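General Secretion Pathway Protein (PDB 4G54) forms a periplasmic part of the EpsAB fusion protein of the type II secretion system and probably binds peptidoglycan. Local coordinates at residues 24-29 with 106-111; 57-62 with 234-239; 149-154 with 170-175. All coordinates share one frame; numbering follows the deposited sequence. Where two conformers were deposited one is given.

Contact 1. Residues 24-29 with 106-111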
loop_
_atom_site.group_PDB
_atom_site.type_symbol
_atom_site.label_atom_id
_atom_site.label_comp_id
_atom_site.label_asym_id
_atom_site.label_seq_id
_atom_site.Cartn_x
_atom_site.Cartn_y
_atom_site.Cartn_z
ATOM N N VAL A 24 -20.095 -5.780 -8.883
ATOM C CA VAL A 24 -18.789 -5.117 -8.691
ATOM C C VAL A 24 -18.936 -3.766 -8.131
ATOM O O VAL A 24 -17.957 -3.233 -7.560
ATOM C CB VAL A 24 -17.991 -4.815 -9.982
ATOM C CG1 VAL A 24 -16.543 -5.315 -9.851
ATOM C CG2 VAL A 24 -18.690 -5.176 -11.226
ATOM N N ALA A 25 -20.102 -3.164 -8.367
ATOM C CA ALA A 25 -20.397 -1.767 -8.046
ATOM C C ALA A 25 -21.143 -1.583 -6.736
ATOM O O ALA A 25 -21.906 -0.623 -6.581
ATOM C CB ALA A 25 -21.226 -1.150 -9.171
ATOM N N ARG A 26 -20.962 -2.506 -5.792
ATOM C CA ARG A 26 -21.582 -2.373 -4.498
ATOM C C ARG A 26 -21.246 -1.089 -3.658
ATOM O O ARG A 26 -22.141 -0.506 -3.034
ATOM C CB ARG A 26 -21.213 -3.610 -3.680
ATOM C CG ARG A 26 -21.778 -3.517 -2.336
ATOM C CD ARG A 26 -21.710 -4.817 -1.560
ATOM N NE ARG A 26 -22.097 -4.544 -0.180
ATOM C CZ ARG A 26 -21.319 -3.925 0.723
ATOM N NH1 ARG A 26 -20.075 -3.542 0.428
ATOM N NH2 ARG A 26 -21.800 -3.710 1.949
ATOM N N MET A 27 -19.954 -0.749 -3.565
ATOM C CA MET A 27 -19.500 0.345 -2.719
ATOM C C MET A 27 -19.563 1.586 -3.559
ATOM O O MET A 27 -18.940 1.694 -4.649
ATOM C CB MET A 27 -18.042 0.121 -2.259
ATOM C CG MET A 27 -17.986 -1.078 -1.322
ATOM S SD MET A 27 -16.431 -1.385 -0.478
ATOM C CE MET A 27 -15.328 -1.775 -1.872
ATOM N N THR A 28 -20.309 2.557 -3.082
ATOM C CA THR A 28 -20.638 3.692 -3.933
ATOM C C THR A 28 -19.927 4.996 -3.596
ATOM O O THR A 28 -20.087 5.984 -4.310
ATOM C CB THR A 28 -22.180 3.942 -3.903
ATOM O OG1 THR A 28 -22.532 4.227 -2.550
ATOM C CG2 THR A 28 -22.900 2.691 -4.326
ATOM N N THR A 29 -19.104 4.996 -2.548
ATOM C CA THR A 29 -18.299 6.158 -2.227
ATOM C C THR A 29 -16.905 5.723 -1.968
ATOM O O THR A 29 -16.661 4.551 -1.569
ATOM C CB THR A 29 -18.760 6.909 -0.965
ATOM O OG1 THR A 29 -18.535 6.099 0.195
ATOM C CG2 THR A 29 -20.237 7.248 -1.029
ATOM N N THR A 106 -15.499 -6.610 -3.148
ATOM C CA THR A 106 -16.584 -5.635 -3.306
ATOM C C THR A 106 -17.139 -5.196 -1.968
ATOM O O THR A 106 -18.029 -4.346 -1.914
ATOM C CB THR A 106 -17.769 -6.201 -4.137
ATOM O OG1 THR A 106 -18.432 -7.200 -3.281
ATOM C CG2 THR A 106 -17.362 -6.846 -5.434
ATOM N N GLY A 107 -16.637 -5.720 -0.852
ATOM C CA GLY A 107 -17.280 -5.513 0.457
ATOM C C GLY A 107 -18.254 -6.676 0.823
ATOM O O GLY A 107 -18.603 -6.880 1.976
ATOM N N GLU A 108 -18.608 -7.443 -0.204
ATOM C CA GLU A 108 -19.464 -8.636 -0.029
ATOM C C GLU A 108 -18.987 -9.871 -0.726
ATOM O O GLU A 108 -19.267 -10.973 -0.249
ATOM C CB GLU A 108 -20.890 -8.306 -0.450
ATOM C CG GLU A 108 -21.537 -7.505 0.734
ATOM C CD GLU A 108 -21.506 -8.179 2.160
ATOM O OE1 GLU A 108 -21.121 -7.479 3.165
ATOM O OE2 GLU A 108 -21.881 -9.382 2.279
ATOM N N GLN A 109 -18.367 -9.717 -1.868
ATOM C CA GLN A 109 -17.938 -10.848 -2.669
ATOM C C GLN A 109 -16.496 -10.728 -3.133
ATOM O O GLN A 109 -16.009 -9.628 -3.379
ATOM C CB GLN A 109 -18.808 -10.942 -3.948
ATOM C CG GLN A 109 -20.267 -11.171 -3.633
ATOM C CD GLN A 109 -21.074 -11.193 -4.926
ATOM O OE1 GLN A 109 -20.852 -12.032 -5.810
ATOM N NE2 GLN A 109 -22.013 -10.270 -5.029
ATOM N N ARG A 110 -15.835 -11.864 -3.260
ATOM C CA ARG A 110 -14.629 -11.938 -4.076
ATOM C C ARG A 110 -14.945 -12.330 -5.523
ATOM O O ARG A 110 -15.495 -13.429 -5.775
ATOM C CB ARG A 110 -13.694 -12.954 -3.419
ATOM C CG ARG A 110 -12.377 -13.120 -4.121
ATOM C CD ARG A 110 -11.613 -14.354 -3.447
ATOM N NE ARG A 110 -10.164 -14.407 -3.708
ATOM C CZ ARG A 110 -9.165 -14.224 -2.832
ATOM N NH1 ARG A 110 -9.348 -13.957 -1.530
ATOM N NH2 ARG A 110 -7.930 -14.330 -3.307
ATOM N N LEU A 111 -14.626 -11.439 -6.457
ATOM C CA LEU A 111 -14.847 -11.619 -7.918
ATOM C C LEU A 111 -13.548 -11.643 -8.737
ATOM O O LEU A 111 -12.572 -10.990 -8.401
ATOM C CB LEU A 111 -15.670 -10.443 -8.510
ATOM C CG LEU A 111 -16.932 -10.129 -7.704
ATOM C CD1 LEU A 111 -17.676 -8.921 -8.263
ATOM C CD2 LEU A 111 -17.819 -11.325 -7.594
#
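R26 reaches to the turn that joins strands 101-105 and 110-114 and lays its guanidinium beside the backbone of T106 and G107. Its CG stands anti to the backbone N (chi1 178°) and the chain runs extended as far as NE, which carries the charged end past T106 and up to E108. There NH1 donates to T106 O at 3.2 Å, close to the guanidinium plane and on a lone pair of the carbonyl.

E108 CG lies over the rim of one face of the same guanidinium, beside G107 O. The two side chains pass obliquely, and what touches is the methylene: E108 CG sits 3.1 Å from R26 NE. The carboxylate is turned elsewhere, its plane 57° from that of the guanidinium, and OE1 stays 4.0 Å from R26 NH2 with no N-H directed at it. M27 brings its CG methylene against the polar T106 O, 3.3 Å away, with SD and CE also beside that carbonyl. Away from the guanidinium, V24 CG1 meets L111 CD1 at 4.1 Å, while T106 CG2 packs on V24 CA.

T106 shapes the turn that R26 binds. Its OG1 accepts from E108 N, an ST turn, and also from Q109 N, an ST motif; the distance from T106 OG1 to Q109 N is 2.9 Å. Outside the two segments, Y226 hydroxyl binds G107 N, and the M27 backbone hydrogen-bonds to that of Y91.

The chemistry is therefore directional at the carbonyl and long-range and undirected at the carboxylate: the one hydrogen bond between the segments, with the packing of E108 CG, places the guanidinium, and the negative charge of E108 probably adds modest attraction.

Contact 2. Residues 57-62 with 234-239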
loop_
_atom_site.group_PDB
_atom_site.type_symbol
_atom_site.label_atom_id
_atom_site.label_comp_id
_atom_site.label_asym_id
_atom_site.label_seq_id
_atom_site.Cartn_x
_atom_site.Cartn_y
_atom_site.Cartn_z
ATOM N N THR A 57 -3.635 11.430 9.062
ATOM C CA THR A 57 -4.109 11.315 10.402
ATOM C C THR A 57 -3.519 10.078 11.098
ATOM O O THR A 57 -3.736 9.869 12.336
ATOM C CB THR A 57 -5.710 11.132 10.377
ATOM O OG1 THR A 57 -6.110 10.255 9.271
ATOM C CG2 THR A 57 -6.268 12.568 10.134
ATOM N N SER A 58 -2.760 9.271 10.340
ATOM C CA SER A 58 -2.087 8.078 10.915
ATOM C C SER A 58 -0.786 7.932 10.093
ATOM O O SER A 58 -0.506 8.829 9.249
ATOM C CB SER A 58 -2.952 6.813 10.714
ATOM O OG SER A 58 -2.915 6.368 9.347
ATOM N N ILE A 59 -0.029 6.850 10.304
ATOM C CA ILE A 59 1.197 6.668 9.497
ATOM C C ILE A 59 0.870 6.320 8.038
ATOM O O ILE A 59 1.739 6.373 7.204
ATOM C CB ILE A 59 2.152 5.638 10.069
ATOM C CG1 ILE A 59 1.446 4.267 10.118
ATOM C CG2 ILE A 59 2.518 6.166 11.518
ATOM C CD1 ILE A 59 2.393 3.030 10.079
ATOM N N PHE A 60 -0.399 6.054 7.712
ATOM C CA PHE A 60 -0.730 5.719 6.340
ATOM C C PHE A 60 -0.763 6.927 5.454
ATOM O O PHE A 60 -1.223 8.052 5.868
ATOM C CB PHE A 60 -2.063 4.944 6.221
ATOM C CG PHE A 60 -1.960 3.466 6.403
ATOM C CD1 PHE A 60 -1.707 2.956 7.644
ATOM C CD2 PHE A 60 -2.091 2.581 5.303
ATOM C CE1 PHE A 60 -1.567 1.591 7.847
ATOM C CE2 PHE A 60 -2.009 1.226 5.493
ATOM C CZ PHE A 60 -1.698 0.697 6.716
ATOM N N GLN A 61 -0.306 6.769 4.215
ATOM C CA GLN A 61 -0.489 7.767 3.138
ATOM C C GLN A 61 -1.675 7.311 2.310
ATOM O O GLN A 61 -1.872 6.109 2.098
ATOM C CB GLN A 61 0.714 7.711 2.204
ATOM C CG GLN A 61 1.119 8.904 1.452
ATOM C CD GLN A 61 1.589 10.018 2.368
ATOM O OE1 GLN A 61 2.793 10.142 2.805
ATOM N NE2 GLN A 61 0.679 10.884 2.600
ATOM N N CYS A 62 -2.437 8.280 1.789
ATOM C CA CYS A 62 -3.588 8.004 0.912
ATOM C C CYS A 62 -3.407 8.927 -0.270
ATOM O O CYS A 62 -3.136 10.120 -0.075
ATOM C CB CYS A 62 -4.896 8.321 1.654
ATOM S SG CYS A 62 -6.330 7.697 0.627
ATOM N N PRO A 234 -6.704 -0.719 16.009
ATOM C CA PRO A 234 -6.728 0.711 15.728
ATOM C C PRO A 234 -5.517 1.144 14.917
ATOM O O PRO A 234 -4.459 0.551 15.053
ATOM C CB PRO A 234 -6.687 1.326 17.165
ATOM C CG PRO A 234 -6.016 0.302 18.013
ATOM C CD PRO A 234 -6.394 -1.051 17.413
ATOM N N LEU A 235 -5.662 2.165 14.047
ATOM C CA LEU A 235 -4.489 2.648 13.353
ATOM C C LEU A 235 -3.349 3.172 14.245
ATOM O O LEU A 235 -3.589 3.672 15.359
ATOM C CB LEU A 235 -4.947 3.747 12.327
ATOM C CG LEU A 235 -5.649 3.253 11.047
ATOM C CD1 LEU A 235 -6.331 4.443 10.368
ATOM C CD2 LEU A 235 -4.502 2.703 10.138
ATOM N N LEU A 236 -2.100 3.044 13.766
ATOM C CA LEU A 236 -0.943 3.600 14.442
ATOM C C LEU A 236 -0.844 5.086 14.130
ATOM O O LEU A 236 -0.775 5.464 12.906
ATOM C CB LEU A 236 0.300 2.934 13.873
ATOM C CG LEU A 236 1.595 3.047 14.631
ATOM C CD1 LEU A 236 1.456 2.867 16.147
ATOM C CD2 LEU A 236 2.293 1.801 13.973
ATOM N N ARG A 237 -0.824 5.907 15.157
ATOM C CA ARG A 237 -0.805 7.341 14.954
ATOM C C ARG A 237 0.367 8.070 15.618
ATOM O O ARG A 237 0.261 9.212 15.934
ATOM C CB ARG A 237 -2.138 7.928 15.333
ATOM C CG ARG A 237 -3.286 7.357 14.522
ATOM C CD ARG A 237 -4.570 7.883 15.010
ATOM N NE ARG A 237 -5.734 7.066 14.718
ATOM C CZ ARG A 237 -6.376 7.164 13.541
ATOM N NH1 ARG A 237 -5.975 8.058 12.619
ATOM N NH2 ARG A 237 -7.419 6.408 13.280
ATOM N N THR A 238 1.485 7.358 15.773
ATOM C CA THR A 238 2.707 8.003 16.194
ATOM C C THR A 238 3.749 7.487 15.175
ATOM O O THR A 238 3.592 6.363 14.619
ATOM C CB THR A 238 3.138 7.602 17.660
ATOM O OG1 THR A 238 3.264 6.199 17.635
ATOM C CG2 THR A 238 2.075 7.997 18.639
ATOM N N TYR A 239 4.736 8.349 14.940
ATOM C CA TYR A 239 5.872 8.062 14.015
ATOM C C TYR A 239 7.100 7.715 14.864
ATOM O O TYR A 239 7.287 8.333 15.927
ATOM C CB TYR A 239 6.201 9.373 13.262
ATOM C CG TYR A 239 5.200 9.754 12.225
ATOM C CD1 TYR A 239 5.029 8.962 11.073
ATOM C CD2 TYR A 239 4.435 10.949 12.361
ATOM C CE1 TYR A 239 4.124 9.297 10.065
ATOM C CE2 TYR A 239 3.478 11.315 11.311
ATOM C CZ TYR A 239 3.331 10.451 10.171
ATOM O OH TYR A 239 2.380 10.714 9.154
#
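Where strand 60-66, an outermost strand of the six-stranded antiparallel sheet, begins, the loop after strand 233-234 crosses its entry, and an ST turn shapes the chain at the crossing. I59 N donates to L236 O at 3.0 Å, a backbone bond between segments far apart in sequence. S58 makes the turn: its OG, lodged between the backbone N and the carbonyl carbon (chi1 74°), accepts from F60 N at 3.0 Å, while its CB rests 3.4 Å from L236 O.

On one flank R237 runs alongside T57, the two side chains pointing the same way. NH1 donates to T57 O at 2.9 Å, with the oxygen in the guanidinium plane; the donor, however, stands well above the carbonyl plane, 70° out of it, and so misses the lone pairs. D49 gives this edge a second anchor, forming a salt bridge with R237 NH1 and a hydrogen bond with T57 OG1. L235 CB lies over the rim of one face of the guanidinium.

Apolar groups fill in around the polar bonds. L235 CD2 touches F60 CD1 at 3.8 Å, the two side chains crossing at about a right angle. I59 is the most extensively covered residue: CD1 meets L236 CD2 at 4.1 Å, and CG2 lies 3.8 Å from Y239 CD1, on an oblique approach to the tyrosine ring.

Beyond the contact, F60 packs edge-to-face on W41, and C62, further along the strand, is joined to C52 by a disulfide. The loop after strand 233-234 is thus fastened to an edge strand of the GspA, peptidase C39-like domain, with a serine ST turn leading into that strand.

Contact 3. Residues 149-154 with 170-175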
loop_
_atom_site.group_PDB
_atom_site.type_symbol
_atom_site.label_atom_id
_atom_site.label_comp_id
_atom_site.label_asym_id
_atom_site.label_seq_id
_atom_site.Cartn_x
_atom_site.Cartn_y
_atom_site.Cartn_z
ATOM N N VAL A 149 13.571 1.044 12.043
ATOM C CA VAL A 149 12.591 0.803 11.018
ATOM C C VAL A 149 13.109 0.878 9.557
ATOM O O VAL A 149 12.818 -0.007 8.763
ATOM C CB VAL A 149 11.417 1.868 11.138
ATOM C CG1 VAL A 149 10.451 1.781 9.954
ATOM C CG2 VAL A 149 10.668 1.581 12.444
ATOM N N LEU A 150 14.015 1.844 9.295
ATOM C CA LEU A 150 14.762 1.922 8.016
ATOM C C LEU A 150 15.512 0.600 7.737
ATOM O O LEU A 150 15.367 0.022 6.639
ATOM C CB LEU A 150 15.732 3.155 8.071
ATOM C CG LEU A 150 16.530 3.196 6.797
ATOM C CD1 LEU A 150 15.747 3.258 5.504
ATOM C CD2 LEU A 150 17.528 4.396 6.916
ATOM N N ASP A 151 16.163 0.118 8.801
ATOM C CA ASP A 151 17.022 -1.085 8.677
ATOM C C ASP A 151 16.046 -2.259 8.272
ATOM O O ASP A 151 16.335 -3.044 7.313
ATOM C CB ASP A 151 17.695 -1.245 10.005
ATOM C CG ASP A 151 18.636 -2.490 10.109
ATOM O OD1 ASP A 151 19.265 -2.870 9.098
ATOM O OD2 ASP A 151 18.673 -3.034 11.260
ATOM N N GLN A 152 14.915 -2.382 8.955
ATOM C CA GLN A 152 14.030 -3.478 8.697
ATOM C C GLN A 152 13.419 -3.376 7.300
ATOM O O GLN A 152 13.296 -4.435 6.605
ATOM C CB GLN A 152 12.880 -3.484 9.749
ATOM C CG GLN A 152 13.489 -3.806 11.127
ATOM C CD GLN A 152 13.953 -5.300 11.283
ATOM O OE1 GLN A 152 13.457 -6.220 10.587
ATOM N NE2 GLN A 152 14.939 -5.538 12.218
ATOM N N LEU A 153 13.027 -2.155 6.868
ATOM C CA LEU A 153 12.376 -2.021 5.531
ATOM C C LEU A 153 13.398 -2.306 4.434
ATOM O O LEU A 153 13.102 -2.928 3.421
ATOM C CB LEU A 153 11.876 -0.542 5.400
ATOM C CG LEU A 153 10.660 -0.265 6.228
ATOM C CD1 LEU A 153 10.359 1.270 6.174
ATOM C CD2 LEU A 153 9.454 -1.040 5.704
ATOM N N LEU A 154 14.653 -1.860 4.658
ATOM C CA LEU A 154 15.664 -2.103 3.568
ATOM C C LEU A 154 15.919 -3.577 3.446
ATOM O O LEU A 154 16.046 -4.072 2.307
ATOM C CB LEU A 154 17.028 -1.458 3.890
ATOM C CG LEU A 154 17.042 -0.013 3.637
ATOM C CD1 LEU A 154 18.335 0.595 4.300
ATOM C CD2 LEU A 154 17.115 0.200 2.036
ATOM N N ALA A 170 28.036 3.440 8.829
ATOM C CA ALA A 170 28.611 3.381 7.488
ATOM C C ALA A 170 28.021 2.230 6.711
ATOM O O ALA A 170 27.779 2.363 5.492
ATOM C CB ALA A 170 30.180 3.295 7.595
ATOM N N GLU A 171 27.753 1.113 7.382
ATOM C CA GLU A 171 27.241 -0.050 6.648
ATOM C C GLU A 171 25.781 0.177 6.250
ATOM O O GLU A 171 25.366 -0.150 5.115
ATOM C CB GLU A 171 27.396 -1.288 7.515
ATOM C CG GLU A 171 27.008 -2.524 6.683
ATOM C CD GLU A 171 27.279 -3.860 7.337
ATOM O OE1 GLU A 171 27.598 -3.873 8.576
ATOM O OE2 GLU A 171 27.188 -4.904 6.609
ATOM N N LEU A 172 24.991 0.856 7.100
ATOM C CA LEU A 172 23.602 1.148 6.678
ATOM C C LEU A 172 23.639 2.079 5.481
ATOM O O LEU A 172 22.778 1.981 4.580
ATOM C CB LEU A 172 22.804 1.763 7.860
ATOM C CG LEU A 172 21.263 1.743 7.586
ATOM C CD1 LEU A 172 20.656 0.317 7.496
ATOM C CD2 LEU A 172 20.538 2.493 8.709
ATOM N N MET A 173 24.575 3.045 5.505
ATOM C CA MET A 173 24.707 3.967 4.365
ATOM C C MET A 173 24.984 3.169 3.042
ATOM O O MET A 173 24.367 3.504 1.995
ATOM C CB MET A 173 25.819 5.000 4.651
ATOM C CG MET A 173 25.798 6.081 3.608
ATOM S SD MET A 173 27.005 7.385 4.152
ATOM C CE MET A 173 26.896 8.424 2.663
ATOM N N GLN A 174 25.866 2.164 3.107
ATOM C CA GLN A 174 26.149 1.340 1.894
ATOM C C GLN A 174 24.866 0.623 1.492
ATOM O O GLN A 174 24.649 0.414 0.289
ATOM C CB GLN A 174 27.274 0.341 2.255
ATOM C CG GLN A 174 28.560 1.107 2.449
ATOM C CD GLN A 174 29.611 0.648 1.467
ATOM O OE1 GLN A 174 29.802 1.222 0.384
ATOM N NE2 GLN A 174 30.230 -0.476 1.802
ATOM N N ARG A 175 24.020 0.246 2.439
ATOM C CA ARG A 175 22.756 -0.462 2.074
ATOM C C ARG A 175 21.727 0.471 1.469
ATOM O O ARG A 175 21.059 0.113 0.517
ATOM C CB ARG A 175 22.124 -1.159 3.300
ATOM C CG ARG A 175 23.079 -2.346 3.678
ATOM C CD ARG A 175 22.587 -3.056 4.990
ATOM N NE ARG A 175 21.208 -3.585 4.868
ATOM C CZ ARG A 175 20.845 -4.598 4.067
ATOM N NH1 ARG A 175 21.697 -5.285 3.278
ATOM N NH2 ARG A 175 19.530 -4.925 4.075
HETATM O O HOH W 1 18.967 -3.045 6.496
#
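L172 of helix 170-182 points its two methyls at helix 145-158, within the putative peptidoglycan-binding domain, where segments 149-154 and 170-175 cross at 41°. CD2 meets L150 CD2 at 4.0 Å and CD1 meets L154 CD1 at the same separation, so the branched end of one leucine touches two leucines a helical turn apart. With CG anti to the backbone N (chi1 -165°), L172 extends into the gap between the segments, whose axes come within 11.1 Å, and meets L150 and L154 part-way. The neighbouring D151 completes this first shell: its OD1 lies 3.8 Å from L172 CD1, a carboxylate oxygen brought against a methyl.

No direct hydrogen bond joins the two segments. A water does so instead, giving one hydrogen bond to D151 O and another to D151 OD1 and accepting from R175 NE in the plane of the guanidinium. The bend of R175 at chi3 (58°) turns its charged end back toward the 145-158 helix, with NH2 3.9 Å from L154 C.

The second shell sets both charged groups. D151 OD1 also accepts from L163 N and OD2 from T165 N, so this buried carboxylate holds the connection between the helices as well as the water. R175 NH2 forms a salt bridge with D160, also in that connection. Those opposite charges would be expected to stabilise the ionised forms of R175 and D160. The leucine layer extends outward too: L150 packs on L196 and L199 of helix 193-202, and L154 on V176 and F179, while I147 touches L172. At the centre of the polar bridge, the water oxygen lies 2.6 Å from D151 OD1 and 2.8 Å from R175 NE.

How the contacts relate
Contact 3 is buried, whereas contacts 1 and 2 are only partly so and mix buried residues with exposed ones. Contacts 1 and 2 reach the same antiparallel sheet at its two outermost strands, 110-114 and 60-66, their centres 25 Å apart. In each, an arginine binds a backbone carbonyl and a hydroxyl side chain builds an ST turn. Contact 3 joins two helices instead, replacing direct bonds with leucine packing and a water bridge. It lies across the chain's centre from contact 1, about 40 Å between centres, and within the stretch of chain between the two segments of contact 2; the nearest atoms of contacts 2 and 3 are about 7 Å apart.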